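Local atomic coordinates of phosphotriesterase, putative (Deinococcus radiodurans, PDB entry 4J35), a protein that probably hydrolyses lactones at a two-metal centre and is here engineered toward organophosphate hydrolysis. Residues A[105-110]-A[156-161]; A[119-124]-A[166-171]; A[189-194]-A[218-223]; A[212-217]-A[244-249]. The protein carries 7 engineered substitutions. One frame throughout, in Å; residues are numbered along the deposited sequence.

Interaction 1: A[105-110]-A[156-161]; sequences TYFKFR and QLFFRA
F107 and F158 meet as an offset edge-to-face aromatic pair: the edge of F158 is turned toward the face of F107, the planes stand 88° apart and the centroids are 5.9 Å from each other. The touching is done by one atom of F158, its far ring carbon CZ, which lies 4.2 Å from F107 CB and just as far from F107 CD2. It therefore sits where the F107 ring leaves its own backbone, not over the middle of that ring. F158 reaches there because its CG is anti to the carbonyl carbon (chi1 -62°), which carries the ring across to the neighbouring helix.

A second shell packs round both rings. Y106, one residue earlier, lays CD2 over one face of F107 toward the rim, 3.7 Å above the ring plane. F96 makes another edge-to-face pair with F107, Y154 does so with F158, and I120 of helix 116-129 touches both phenylalanines. Farther out, salt bridges from R110 to E119 and from R160 to E117 tie the two helices to helix 116-129.

Both contacting residues are buried, and the cobalt nearest F158 is about 14 Å from its side chain. With F96 and Y154 the pair forms an aromatic cluster between helix 105-113 and helix 153-169, part of the helical layer outside the strands of the TIM-barrel fold of the phosphotriesterase family.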
loop_
_atom_site.group_PDB
_atom_site.type_symbol
_atom_site.label_atom_id
_atom_site.label_comp_id
_atom_site.label_asym_id
_atom_site.label_seq_id
_atom_site.Cartn_x
_atom_site.Cartn_y
_atom_site.Cartn_z
ATOM N N THR A 105 -0.301 20.288 7.948
ATOM C CA THR A 105 -0.497 21.703 8.060
ATOM C C THR A 105 0.210 22.333 6.854
ATOM O O THR A 105 -0.315 23.231 6.266
ATOM C CB THR A 105 -0.035 22.307 9.419
ATOM O OG1 THR A 105 -0.433 21.441 10.495
ATOM C CG2 THR A 105 -0.669 23.700 9.605
ATOM N N TYR A 106 1.350 21.784 6.449
ATOM C CA TYR A 106 2.112 22.348 5.328
ATOM C C TYR A 106 1.279 22.571 4.042
ATOM O O TYR A 106 1.150 23.696 3.566
ATOM C CB TYR A 106 3.298 21.425 5.024
ATOM C CG TYR A 106 4.215 21.877 3.894
ATOM C CD1 TYR A 106 5.090 22.954 4.063
ATOM C CD2 TYR A 106 4.231 21.204 2.672
ATOM C CE1 TYR A 106 5.952 23.344 3.048
ATOM C CE2 TYR A 106 5.092 21.597 1.641
ATOM C CZ TYR A 106 5.948 22.657 1.837
ATOM O OH TYR A 106 6.803 23.024 0.833
ATOM N N PHE A 107 0.722 21.509 3.457
ATOM C CA PHE A 107 -0.001 21.724 2.179
ATOM C C PHE A 107 -1.381 22.349 2.385
ATOM O O PHE A 107 -1.887 23.011 1.505
ATOM C CB PHE A 107 -0.113 20.440 1.357
ATOM C CG PHE A 107 1.038 20.212 0.433
ATOM C CD1 PHE A 107 1.268 21.069 -0.635
ATOM C CD2 PHE A 107 1.884 19.122 0.618
ATOM C CE1 PHE A 107 2.329 20.852 -1.498
ATOM C CE2 PHE A 107 2.939 18.895 -0.238
ATOM C CZ PHE A 107 3.167 19.769 -1.306
ATOM N N LYS A 108 -1.982 22.171 3.556
ATOM C CA LYS A 108 -3.226 22.872 3.856
ATOM C C LYS A 108 -2.983 24.376 3.872
ATOM O O LYS A 108 -3.798 25.150 3.365
ATOM C CB LYS A 108 -3.819 22.406 5.184
ATOM N N PHE A 109 -1.863 24.795 4.447
ATOM C CA PHE A 109 -1.499 26.217 4.471
ATOM C C PHE A 109 -1.235 26.700 3.030
ATOM O O PHE A 109 -1.787 27.703 2.592
ATOM C CB PHE A 109 -0.256 26.411 5.340
ATOM C CG PHE A 109 0.167 27.837 5.474
ATOM C CD1 PHE A 109 -0.614 28.742 6.186
ATOM C CD2 PHE A 109 1.355 28.278 4.906
ATOM C CE1 PHE A 109 -0.223 30.075 6.316
ATOM C CE2 PHE A 109 1.748 29.597 5.036
ATOM C CZ PHE A 109 0.954 30.500 5.736
ATOM N N ARG A 110 -0.411 25.960 2.288
ATOM C CA ARG A 110 -0.119 26.322 0.898
ATOM C C ARG A 110 -1.394 26.416 0.069
ATOM O O ARG A 110 -1.563 27.350 -0.726
ATOM C CB ARG A 110 0.845 25.331 0.258
ATOM C CG ARG A 110 2.208 25.267 0.929
ATOM C CD ARG A 110 3.185 24.442 0.094
ATOM N NE ARG A 110 3.642 25.218 -1.065
ATOM C CZ ARG A 110 4.737 25.969 -1.083
ATOM N NH1 ARG A 110 5.521 26.040 -0.018
ATOM N NH2 ARG A 110 5.048 26.672 -2.166
ATOM N N GLN A 156 -8.781 15.970 -1.671
ATOM C CA GLN A 156 -9.088 15.923 -3.090
ATOM C C GLN A 156 -8.022 16.601 -3.935
ATOM O O GLN A 156 -7.851 16.291 -5.111
ATOM C CB GLN A 156 -10.475 16.486 -3.368
ATOM C CG GLN A 156 -11.561 15.560 -2.846
ATOM C CD GLN A 156 -12.915 15.941 -3.371
ATOM O OE1 GLN A 156 -13.071 16.209 -4.563
ATOM N NE2 GLN A 156 -13.904 15.991 -2.484
ATOM N N LEU A 157 -7.277 17.503 -3.324
ATOM C CA LEU A 157 -6.174 18.137 -4.024
ATOM C C LEU A 157 -5.273 17.045 -4.561
ATOM O O LEU A 157 -4.823 17.126 -5.696
ATOM C CB LEU A 157 -5.379 19.032 -3.065
ATOM C CG LEU A 157 -6.179 20.204 -2.465
ATOM C CD1 LEU A 157 -5.428 20.797 -1.296
ATOM C CD2 LEU A 157 -6.439 21.262 -3.502
ATOM N N PHE A 158 -4.986 16.055 -3.700
ATOM C CA PHE A 158 -4.076 14.979 -4.028
ATOM C C PHE A 158 -4.692 14.034 -5.055
ATOM O O PHE A 158 -4.006 13.601 -5.966
ATOM C CB PHE A 158 -3.652 14.214 -2.760
ATOM C CG PHE A 158 -2.887 15.096 -1.752
ATOM C CD1 PHE A 158 -3.565 15.901 -0.850
ATOM C CD2 PHE A 158 -1.485 15.091 -1.711
ATOM C CE1 PHE A 158 -2.852 16.718 0.073
ATOM C CE2 PHE A 158 -0.790 15.920 -0.819
ATOM C CZ PHE A 158 -1.480 16.713 0.080
ATOM N N PHE A 159 -5.979 13.726 -4.914
ATOM C CA PHE A 159 -6.652 12.893 -5.913
ATOM C C PHE A 159 -6.564 13.534 -7.292
ATOM O O PHE A 159 -6.306 12.835 -8.288
ATOM C CB PHE A 159 -8.118 12.599 -5.523
ATOM C CG PHE A 159 -8.280 11.483 -4.506
ATOM C CD1 PHE A 159 -7.805 11.622 -3.206
ATOM C CD2 PHE A 159 -8.917 10.292 -4.853
ATOM C CE1 PHE A 159 -7.943 10.610 -2.265
ATOM C CE2 PHE A 159 -9.060 9.263 -3.915
ATOM C CZ PHE A 159 -8.576 9.416 -2.627
ATOM N N ARG A 160 -6.766 14.850 -7.388
ATOM C CA ARG A 160 -6.769 15.461 -8.721
ATOM C C ARG A 160 -5.352 15.546 -9.261
ATOM O O ARG A 160 -5.128 15.319 -10.438
ATOM C CB ARG A 160 -7.449 16.873 -8.724
ATOM C CG ARG A 160 -8.943 16.825 -8.355
ATOM C CD ARG A 160 -9.670 18.168 -8.603
ATOM N NE ARG A 160 -9.247 19.217 -7.691
ATOM C CZ ARG A 160 -9.781 19.451 -6.494
ATOM N NH1 ARG A 160 -10.770 18.699 -6.028
ATOM N NH2 ARG A 160 -9.325 20.451 -5.752
ATOM N N ALA A 161 -4.382 15.836 -8.398
ATOM C CA ALA A 161 -2.984 15.840 -8.847
ATOM C C ALA A 161 -2.540 14.436 -9.299
ATOM O O ALA A 161 -1.861 14.296 -10.315
ATOM C CB ALA A 161 -2.077 16.344 -7.762
#

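Interaction 2: A[119-124]-A[166-171]; sequences EIYEMM and QRETGV
The Y121 ring has E168 OE2 at its edge, close to the ring plane, while R164 makes a cation-pi contact with the ring. The E168 carboxylate is turned 85° from that plane. This is a contact between two outer helices of the TIM barrel, helix 116-129 and the last turn of helix 153-169, away from the metal site. Y121 gets its hydroxyl there with CG anti to the backbone N (chi1 158°), while E168 stretches out fully beyond CG to meet it. R164 also forms a long, weak ion pair with E168 OE1. A phenylalanine in place of Y121 would probably leave the E168 carboxylate without its hydroxyl partner and less firmly held, the R164 pair being weak. Beyond the glutamate, T169 OG1 accepts from V171 N in an ST turn, and G170 leaves the helix with positive phi. The bond that closes the contact is short: Y121 OH donates at 2.6 Å to E168 OE2, which receives it on its syn lone pair, the side of the other oxygen.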
loop_
_atom_site.group_PDB
_atom_site.type_symbol
_atom_site.label_atom_id
_atom_site.label_comp_id
_atom_site.label_asym_id
_atom_site.label_seq_id
_atom_site.Cartn_x
_atom_site.Cartn_y
_atom_site.Cartn_z
ATOM N N GLU A 119 1.148 22.307 -7.221
ATOM C CA GLU A 119 2.386 22.025 -6.496
ATOM C C GLU A 119 2.518 20.558 -6.180
ATOM O O GLU A 119 3.612 19.977 -6.292
ATOM C CB GLU A 119 2.475 22.862 -5.207
ATOM C CG GLU A 119 2.678 24.349 -5.534
ATOM C CD GLU A 119 2.597 25.233 -4.298
ATOM O OE1 GLU A 119 2.143 24.733 -3.254
ATOM O OE2 GLU A 119 2.986 26.417 -4.375
ATOM N N ILE A 120 1.408 19.951 -5.776
ATOM C CA ILE A 120 1.385 18.526 -5.478
ATOM C C ILE A 120 1.628 17.735 -6.750
ATOM O O ILE A 120 2.386 16.793 -6.776
ATOM C CB ILE A 120 0.041 18.127 -4.847
ATOM C CG1 ILE A 120 -0.110 18.856 -3.506
ATOM C CG2 ILE A 120 -0.049 16.600 -4.693
ATOM C CD1 ILE A 120 -1.499 18.818 -2.932
ATOM N N TYR A 121 0.970 18.142 -7.825
ATOM C CA TYR A 121 1.169 17.489 -9.086
ATOM C C TYR A 121 2.654 17.489 -9.455
ATOM O O TYR A 121 3.166 16.463 -9.933
ATOM C CB TYR A 121 0.337 18.207 -10.159
ATOM C CG TYR A 121 0.844 17.971 -11.553
ATOM C CD1 TYR A 121 0.569 16.790 -12.225
ATOM C CD2 TYR A 121 1.610 18.933 -12.192
ATOM C CE1 TYR A 121 1.044 16.568 -13.521
ATOM C CE2 TYR A 121 2.093 18.728 -13.471
ATOM C CZ TYR A 121 1.812 17.544 -14.128
ATOM O OH TYR A 121 2.293 17.358 -15.404
ATOM N N GLU A 122 3.335 18.622 -9.263
ATOM C CA GLU A 122 4.743 18.737 -9.673
ATOM C C GLU A 122 5.615 17.804 -8.855
ATOM O O GLU A 122 6.542 17.173 -9.375
ATOM C CB GLU A 122 5.269 20.152 -9.492
ATOM C CG GLU A 122 4.674 21.167 -10.428
ATOM C CD GLU A 122 5.046 20.920 -11.901
ATOM O OE1 GLU A 122 6.026 20.187 -12.183
ATOM O OE2 GLU A 122 4.350 21.475 -12.781
ATOM N N MET A 123 5.331 17.727 -7.566
ATOM C CA MET A 123 6.068 16.783 -6.701
ATOM C C MET A 123 5.853 15.348 -7.169
ATOM O O MET A 123 6.802 14.547 -7.319
ATOM C CB MET A 123 5.612 16.953 -5.245
ATOM C CG MET A 123 6.104 15.849 -4.311
ATOM S SD MET A 123 5.343 16.028 -2.675
ATOM C CE MET A 123 3.825 15.128 -3.002
ATOM N N MET A 124 4.604 14.966 -7.375
ATOM C CA MET A 124 4.356 13.598 -7.779
ATOM C C MET A 124 5.039 13.313 -9.108
ATOM O O MET A 124 5.692 12.287 -9.263
ATOM C CB MET A 124 2.863 13.335 -7.893
ATOM C CG MET A 124 2.154 13.245 -6.558
ATOM S SD MET A 124 0.362 13.118 -6.797
ATOM C CE MET A 124 -0.141 12.877 -5.088
ATOM N N GLN A 166 -1.274 10.264 -13.470
ATOM C CA GLN A 166 -1.640 8.931 -13.977
ATOM C C GLN A 166 -1.915 9.016 -15.503
ATOM O O GLN A 166 -1.510 8.140 -16.281
ATOM C CB GLN A 166 -2.880 8.405 -13.235
ATOM C CG GLN A 166 -3.027 6.871 -13.169
ATOM C CD GLN A 166 -3.146 6.231 -14.504
ATOM O OE1 GLN A 166 -3.979 6.640 -15.338
ATOM N NE2 GLN A 166 -2.276 5.254 -14.768
ATOM N N ARG A 167 -2.595 10.065 -15.914
ATOM C CA ARG A 167 -2.909 10.217 -17.325
ATOM C C ARG A 167 -1.638 10.396 -18.160
ATOM O O ARG A 167 -1.528 9.850 -19.255
ATOM C CB ARG A 167 -3.890 11.381 -17.523
ATOM C CG ARG A 167 -5.294 11.009 -17.073
ATOM C CD ARG A 167 -6.271 12.155 -17.149
ATOM N NE ARG A 167 -6.291 12.782 -18.470
ATOM C CZ ARG A 167 -6.752 12.209 -19.586
ATOM N NH1 ARG A 167 -7.235 10.969 -19.573
ATOM N NH2 ARG A 167 -6.726 12.880 -20.737
ATOM N N GLU A 168 -0.673 11.137 -17.625
ATOM C CA GLU A 168 0.549 11.467 -18.347
ATOM C C GLU A 168 1.641 10.411 -18.337
ATOM O O GLU A 168 2.483 10.389 -19.231
ATOM C CB GLU A 168 1.139 12.738 -17.781
ATOM C CG GLU A 168 0.256 13.938 -18.008
ATOM C CD GLU A 168 0.764 15.166 -17.296
ATOM O OE1 GLU A 168 0.026 16.173 -17.300
ATOM O OE2 GLU A 168 1.894 15.121 -16.745
ATOM N N THR A 169 1.650 9.545 -17.334
ATOM C CA THR A 169 2.773 8.622 -17.178
ATOM C C THR A 169 2.351 7.166 -17.125
ATOM O O THR A 169 3.171 6.289 -17.323
ATOM C CB THR A 169 3.537 8.897 -15.868
ATOM O OG1 THR A 169 2.683 8.558 -14.779
ATOM C CG2 THR A 169 3.941 10.378 -15.760
ATOM N N GLY A 170 1.081 6.901 -16.842
ATOM C CA GLY A 170 0.616 5.536 -16.679
ATOM C C GLY A 170 0.981 4.930 -15.322
ATOM O O GLY A 170 0.800 3.739 -15.125
ATOM N N VAL A 171 1.468 5.742 -14.390
ATOM C CA VAL A 171 1.916 5.209 -13.069
ATOM C C VAL A 171 0.698 4.587 -12.376
ATOM O O VAL A 171 -0.418 5.079 -12.524
ATOM C CB VAL A 171 2.611 6.296 -12.211
ATOM C CG1 VAL A 171 1.646 7.422 -11.838
ATOM C CG2 VAL A 171 3.223 5.707 -10.928
#

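Interaction 3: A[189-194]-A[218-223]; sequences LLTSLG and LRHGVS
Van der Waals contact joins T191 to H220 and V222, with the threonine methyl doing most of the work. T191 CG2 lies 3.6 Å from the backbone oxygen H220 O and 4.2 Å from H220 CB. The same methyl meets V222 CG1 at 4.3 Å, the longest of these approaches. The T191 and H220 side chains cross at about a right angle, and the polar branch comes only as near as 3.9 Å, from T191 OG1 to H220 CD2.

The hydrogen bonds all stay on their own sides. T191 OG1 sits between the backbone N and the carbonyl carbon (chi1 53°), turned back along its helix to bond chiefly A187 O, with E188 O also in reach, which leaves CG2 to face the loop. Nearby, L189 O takes two donors on the same face of its plane, S192 OG at 2.6 Å and L193 N. Across the contact, G221 N bonds L218 O in a type I turn, and H220 ND1 makes a weak bond to T217 O.

Two glycines with positive phi let the chain change course. G194 is the C-prime residue of a Schellman motif ending helix 183-192, and G221 follows helix 211-218, sending the chain toward strand 223-226. Such helix ends, turning back toward the next parallel strand, belong to the repeating beta-alpha units of a TIM barrel.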
loop_
_atom_site.group_PDB
_atom_site.type_symbol
_atom_site.label_atom_id
_atom_site.label_comp_id
_atom_site.label_asym_id
_atom_site.label_seq_id
_atom_site.Cartn_x
_atom_site.Cartn_y
_atom_site.Cartn_z
ATOM N N LEU A 189 -14.323 8.886 -8.028
ATOM C CA LEU A 189 -13.598 10.140 -8.215
ATOM C C LEU A 189 -12.415 9.973 -9.181
ATOM O O LEU A 189 -12.280 10.707 -10.153
ATOM C CB LEU A 189 -13.141 10.709 -6.868
ATOM C CG LEU A 189 -12.257 11.951 -6.916
ATOM C CD1 LEU A 189 -12.949 13.077 -7.723
ATOM C CD2 LEU A 189 -11.913 12.447 -5.509
ATOM N N LEU A 190 -11.546 9.010 -8.926
ATOM C CA LEU A 190 -10.413 8.790 -9.814
ATOM C C LEU A 190 -10.822 8.427 -11.262
ATOM O O LEU A 190 -10.203 8.898 -12.218
ATOM C CB LEU A 190 -9.520 7.665 -9.242
ATOM C CG LEU A 190 -8.731 8.086 -7.985
ATOM C CD1 LEU A 190 -8.094 6.778 -7.355
ATOM C CD2 LEU A 190 -7.679 9.116 -8.286
ATOM N N THR A 191 -11.822 7.574 -11.431
ATOM C CA THR A 191 -12.277 7.236 -12.788
ATOM C C THR A 191 -12.906 8.465 -13.479
ATOM O O THR A 191 -12.645 8.708 -14.662
ATOM C CB THR A 191 -13.262 6.032 -12.852
ATOM O OG1 THR A 191 -14.375 6.221 -11.958
ATOM C CG2 THR A 191 -12.521 4.724 -12.513
ATOM N N SER A 192 -13.691 9.235 -12.727
ATOM C CA SER A 192 -14.350 10.449 -13.269
ATOM C C SER A 192 -13.307 11.448 -13.772
ATOM O O SER A 192 -13.576 12.236 -14.685
ATOM C CB SER A 192 -15.240 11.121 -12.215
ATOM O OG SER A 192 -14.460 11.786 -11.191
ATOM N N LEU A 193 -12.117 11.410 -13.171
ATOM C CA LEU A 193 -10.998 12.294 -13.528
ATOM C C LEU A 193 -10.168 11.690 -14.656
ATOM O O LEU A 193 -9.134 12.246 -15.051
ATOM C CB LEU A 193 -10.093 12.573 -12.293
ATOM C CG LEU A 193 -10.692 13.380 -11.133
ATOM C CD1 LEU A 193 -9.777 13.344 -9.901
ATOM C CD2 LEU A 193 -10.952 14.850 -11.555
ATOM N N GLY A 194 -10.638 10.566 -15.202
ATOM C CA GLY A 194 -10.011 9.932 -16.351
ATOM C C GLY A 194 -8.816 9.037 -16.035
ATOM O O GLY A 194 -8.046 8.666 -16.925
ATOM N N LEU A 218 -16.017 -2.313 -7.289
ATOM C CA LEU A 218 -15.463 -3.110 -8.391
ATOM C C LEU A 218 -16.142 -2.707 -9.703
ATOM O O LEU A 218 -15.605 -2.845 -10.790
ATOM C CB LEU A 218 -15.692 -4.593 -8.168
ATOM C CG LEU A 218 -14.654 -5.110 -7.128
ATOM C CD1 LEU A 218 -15.102 -6.423 -6.580
ATOM C CD2 LEU A 218 -13.315 -5.226 -7.830
ATOM N N ARG A 219 -17.335 -2.205 -9.540
ATOM C CA ARG A 219 -18.125 -1.666 -10.663
ATOM C C ARG A 219 -17.379 -0.616 -11.530
ATOM O O ARG A 219 -17.708 -0.422 -12.710
ATOM C CB ARG A 219 -19.394 -1.051 -10.075
ATOM C CG ARG A 219 -20.401 -0.577 -11.059
ATOM C CD ARG A 219 -21.354 -1.712 -11.389
ATOM N NE ARG A 219 -22.455 -1.800 -10.428
ATOM C CZ ARG A 219 -23.699 -1.381 -10.659
ATOM N NH1 ARG A 219 -24.032 -0.848 -11.834
ATOM N NH2 ARG A 219 -24.626 -1.506 -9.716
ATOM N N HIS A 220 -16.379 0.063 -10.956
ATOM C CA HIS A 220 -15.679 1.143 -11.643
ATOM C C HIS A 220 -14.515 0.650 -12.441
ATOM O O HIS A 220 -13.826 1.440 -13.093
ATOM C CB HIS A 220 -15.245 2.211 -10.639
ATOM C CG HIS A 220 -16.396 2.943 -10.038
ATOM N ND1 HIS A 220 -16.901 2.642 -8.795
ATOM C CD2 HIS A 220 -17.196 3.910 -10.546
ATOM C CE1 HIS A 220 -17.936 3.421 -8.539
ATOM N NE2 HIS A 220 -18.144 4.192 -9.594
ATOM N N GLY A 221 -14.298 -0.665 -12.367
ATOM C CA GLY A 221 -13.269 -1.333 -13.139
ATOM C C GLY A 221 -11.937 -1.394 -12.422
ATOM O O GLY A 221 -10.957 -1.892 -12.994
ATOM N N VAL A 222 -11.896 -0.834 -11.220
ATOM C CA VAL A 222 -10.673 -0.808 -10.438
ATOM C C VAL A 222 -10.455 -2.152 -9.775
ATOM O O VAL A 222 -11.337 -3.010 -9.719
ATOM C CB VAL A 222 -10.651 0.319 -9.343
ATOM C CG1 VAL A 222 -10.760 1.738 -9.999
ATOM C CG2 VAL A 222 -11.769 0.105 -8.285
ATOM N N SER A 223 -9.252 -2.323 -9.246
ATOM C CA SER A 223 -9.011 -3.450 -8.366
ATOM C C SER A 223 -9.105 -3.055 -6.880
ATOM O O SER A 223 -9.092 -1.874 -6.518
ATOM C CB SER A 223 -7.638 -3.996 -8.683
ATOM O OG SER A 223 -7.584 -4.471 -10.007
#

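Interaction 4: A[212-217]-A[244-249]; sequences AYHRET and LSVLTT
The helical segments 212-217 and 244-249 come nearest at H214 and V246, whose CA atoms are 8.9 Å apart, with R215 and T249 the next pair along. They belong to helices 211-218 and 240-251, in the outer layer of the TIM barrel. The centre of the contact is a CH-pi interaction: V246 CG1 stands over one face of the H214 ring, 3.9 Å from its centroid and 17° off the ring normal. Y213 CD2 lies over the opposite face, toward the rim. V246 puts CG1 there by holding it anti to the backbone N (chi1 179°). The imidazole is also gripped at both nitrogens, NE2 by M205 O and ND1 by D210 O, so its rotation is fixed while the methyl packs on it. At the edge, R215 bends at chi3 and passes its guanidinium by T249, though its salt bridge goes to E253. An alanine at T249 removes the outer methyl and the hydroxyl, and would probably leave a gap beside R215 NH1 and S245 O without its side-chain donor. That methyl, T249 CG2, is 4.1 Å from R215 NH1.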
loop_
_atom_site.group_PDB
_atom_site.type_symbol
_atom_site.label_atom_id
_atom_site.label_comp_id
_atom_site.label_asym_id
_atom_site.label_seq_id
_atom_site.Cartn_x
_atom_site.Cartn_y
_atom_site.Cartn_z
ATOM N N ALA A 212 -21.465 -6.083 -0.575
ATOM C CA ALA A 212 -22.129 -5.140 -1.493
ATOM C C ALA A 212 -21.272 -3.888 -1.646
ATOM O O ALA A 212 -21.281 -3.249 -2.693
ATOM C CB ALA A 212 -23.518 -4.771 -0.998
ATOM N N TYR A 213 -20.521 -3.559 -0.600
ATOM C CA TYR A 213 -19.624 -2.402 -0.605
ATOM C C TYR A 213 -18.473 -2.658 -1.574
ATOM O O TYR A 213 -18.099 -1.788 -2.347
ATOM C CB TYR A 213 -19.129 -2.168 0.818
ATOM C CG TYR A 213 -18.008 -1.168 1.001
ATOM C CD1 TYR A 213 -18.260 0.202 1.043
ATOM C CD2 TYR A 213 -16.704 -1.599 1.170
ATOM C CE1 TYR A 213 -17.228 1.110 1.240
ATOM C CE2 TYR A 213 -15.666 -0.701 1.378
ATOM C CZ TYR A 213 -15.932 0.647 1.404
ATOM O OH TYR A 213 -14.889 1.521 1.616
ATOM N N HIS A 214 -17.926 -3.873 -1.544
ATOM C CA HIS A 214 -16.894 -4.272 -2.498
ATOM C C HIS A 214 -17.411 -4.301 -3.937
ATOM O O HIS A 214 -16.739 -3.875 -4.867
ATOM C CB HIS A 214 -16.348 -5.649 -2.135
ATOM C CG HIS A 214 -15.847 -5.727 -0.734
ATOM N ND1 HIS A 214 -16.695 -5.805 0.347
ATOM C CD2 HIS A 214 -14.591 -5.685 -0.227
ATOM C CE1 HIS A 214 -15.985 -5.813 1.460
ATOM N NE2 HIS A 214 -14.710 -5.730 1.138
ATOM N N ARG A 215 -18.581 -4.877 -4.132
ATOM C CA ARG A 215 -19.116 -5.005 -5.492
ATOM C C ARG A 215 -19.331 -3.623 -6.101
ATOM O O ARG A 215 -19.036 -3.362 -7.267
ATOM C CB ARG A 215 -20.414 -5.782 -5.447
ATOM C CG ARG A 215 -20.179 -7.278 -5.245
ATOM C CD ARG A 215 -21.426 -8.075 -5.431
ATOM N NE ARG A 215 -22.244 -8.045 -4.239
ATOM C CZ ARG A 215 -22.457 -9.076 -3.438
ATOM N NH1 ARG A 215 -21.916 -10.268 -3.678
ATOM N NH2 ARG A 215 -23.217 -8.892 -2.364
ATOM N N GLU A 216 -19.804 -2.713 -5.281
ATOM C CA GLU A 216 -19.971 -1.352 -5.765
ATOM C C GLU A 216 -18.662 -0.690 -6.210
ATOM O O GLU A 216 -18.621 0.010 -7.205
ATOM C CB GLU A 216 -20.620 -0.486 -4.707
ATOM C CG GLU A 216 -20.941 0.870 -5.234
ATOM C CD GLU A 216 -21.631 1.737 -4.214
ATOM O OE1 GLU A 216 -21.944 1.218 -3.124
ATOM O OE2 GLU A 216 -21.856 2.933 -4.523
ATOM N N THR A 217 -17.583 -0.891 -5.457
ATOM C CA THR A 217 -16.303 -0.369 -5.859
ATOM C C THR A 217 -15.822 -0.986 -7.162
ATOM O O THR A 217 -15.295 -0.267 -8.043
ATOM C CB THR A 217 -15.219 -0.657 -4.706
ATOM O OG1 THR A 217 -15.735 -0.180 -3.466
ATOM C CG2 THR A 217 -13.945 0.070 -4.990
ATOM N N LEU A 244 -11.847 -13.579 4.879
ATOM C CA LEU A 244 -11.821 -14.648 3.873
ATOM C C LEU A 244 -13.226 -15.056 3.449
ATOM O O LEU A 244 -13.431 -15.542 2.345
ATOM C CB LEU A 244 -11.049 -15.874 4.365
ATOM C CG LEU A 244 -9.576 -15.647 4.693
ATOM C CD1 LEU A 244 -8.926 -16.961 5.050
ATOM C CD2 LEU A 244 -8.830 -14.969 3.557
ATOM N N SER A 245 -14.186 -14.861 4.340
ATOM C CA SER A 245 -15.572 -15.110 4.010
ATOM C C SER A 245 -16.006 -14.172 2.864
ATOM O O SER A 245 -16.630 -14.622 1.901
ATOM C CB SER A 245 -16.446 -14.900 5.248
ATOM O OG SER A 245 -17.805 -15.193 4.967
ATOM N N VAL A 246 -15.655 -12.886 2.946
ATOM C CA VAL A 246 -16.033 -11.926 1.889
ATOM C C VAL A 246 -15.255 -12.264 0.640
ATOM O O VAL A 246 -15.798 -12.305 -0.462
ATOM C CB VAL A 246 -15.742 -10.462 2.277
ATOM C CG1 VAL A 246 -16.122 -9.500 1.134
ATOM C CG2 VAL A 246 -16.493 -10.087 3.523
ATOM N N LEU A 247 -13.976 -12.561 0.811
ATOM C CA LEU A 247 -13.137 -12.885 -0.335
ATOM C C LEU A 247 -13.646 -14.093 -1.131
ATOM O O LEU A 247 -13.626 -14.086 -2.369
ATOM C CB LEU A 247 -11.720 -13.171 0.126
ATOM C CG LEU A 247 -10.644 -13.147 -0.949
ATOM C CD1 LEU A 247 -10.355 -11.696 -1.416
ATOM C CD2 LEU A 247 -9.388 -13.783 -0.365
ATOM N N THR A 248 -14.060 -15.150 -0.433
ATOM C CA THR A 248 -14.464 -16.373 -1.127
ATOM C C THR A 248 -15.743 -16.092 -1.934
ATOM O O THR A 248 -15.904 -16.596 -3.039
ATOM C CB THR A 248 -14.636 -17.584 -0.185
ATOM O OG1 THR A 248 -15.545 -17.276 0.881
ATOM C CG2 THR A 248 -13.290 -17.952 0.403
ATOM N N THR A 249 -16.629 -15.293 -1.355
ATOM C CA THR A 249 -17.823 -14.823 -2.034
ATOM C C THR A 249 -17.484 -14.120 -3.340
ATOM O O THR A 249 -18.136 -14.346 -4.381
ATOM C CB THR A 249 -18.570 -13.834 -1.149
ATOM O OG1 THR A 249 -19.000 -14.502 0.038
ATOM C CG2 THR A 249 -19.776 -13.230 -1.871
#

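How the interactions relate
All four contacts lie in the helices and connecting loops outside the barrel strands, and differ in burial. Interaction 1 is wholly buried and aromatic; interaction 2, which shares helix 153-169 with it, has one exposed partner and depends on a hydrogen bond. The two are directly joined, by the R110 to E119 salt bridge and by I120 packing on F158 and A161. Interaction 3, partly buried, rests on methyl contacts where a helix end meets a loop; F159 packing on L189 and L190 links it to interaction 1. Interaction 4 mixes a buried CH-pi core with a more open edge at R215 and T249. It meets interaction 3 where V222 packs on T217 O, but touches neither interaction 1 nor 2.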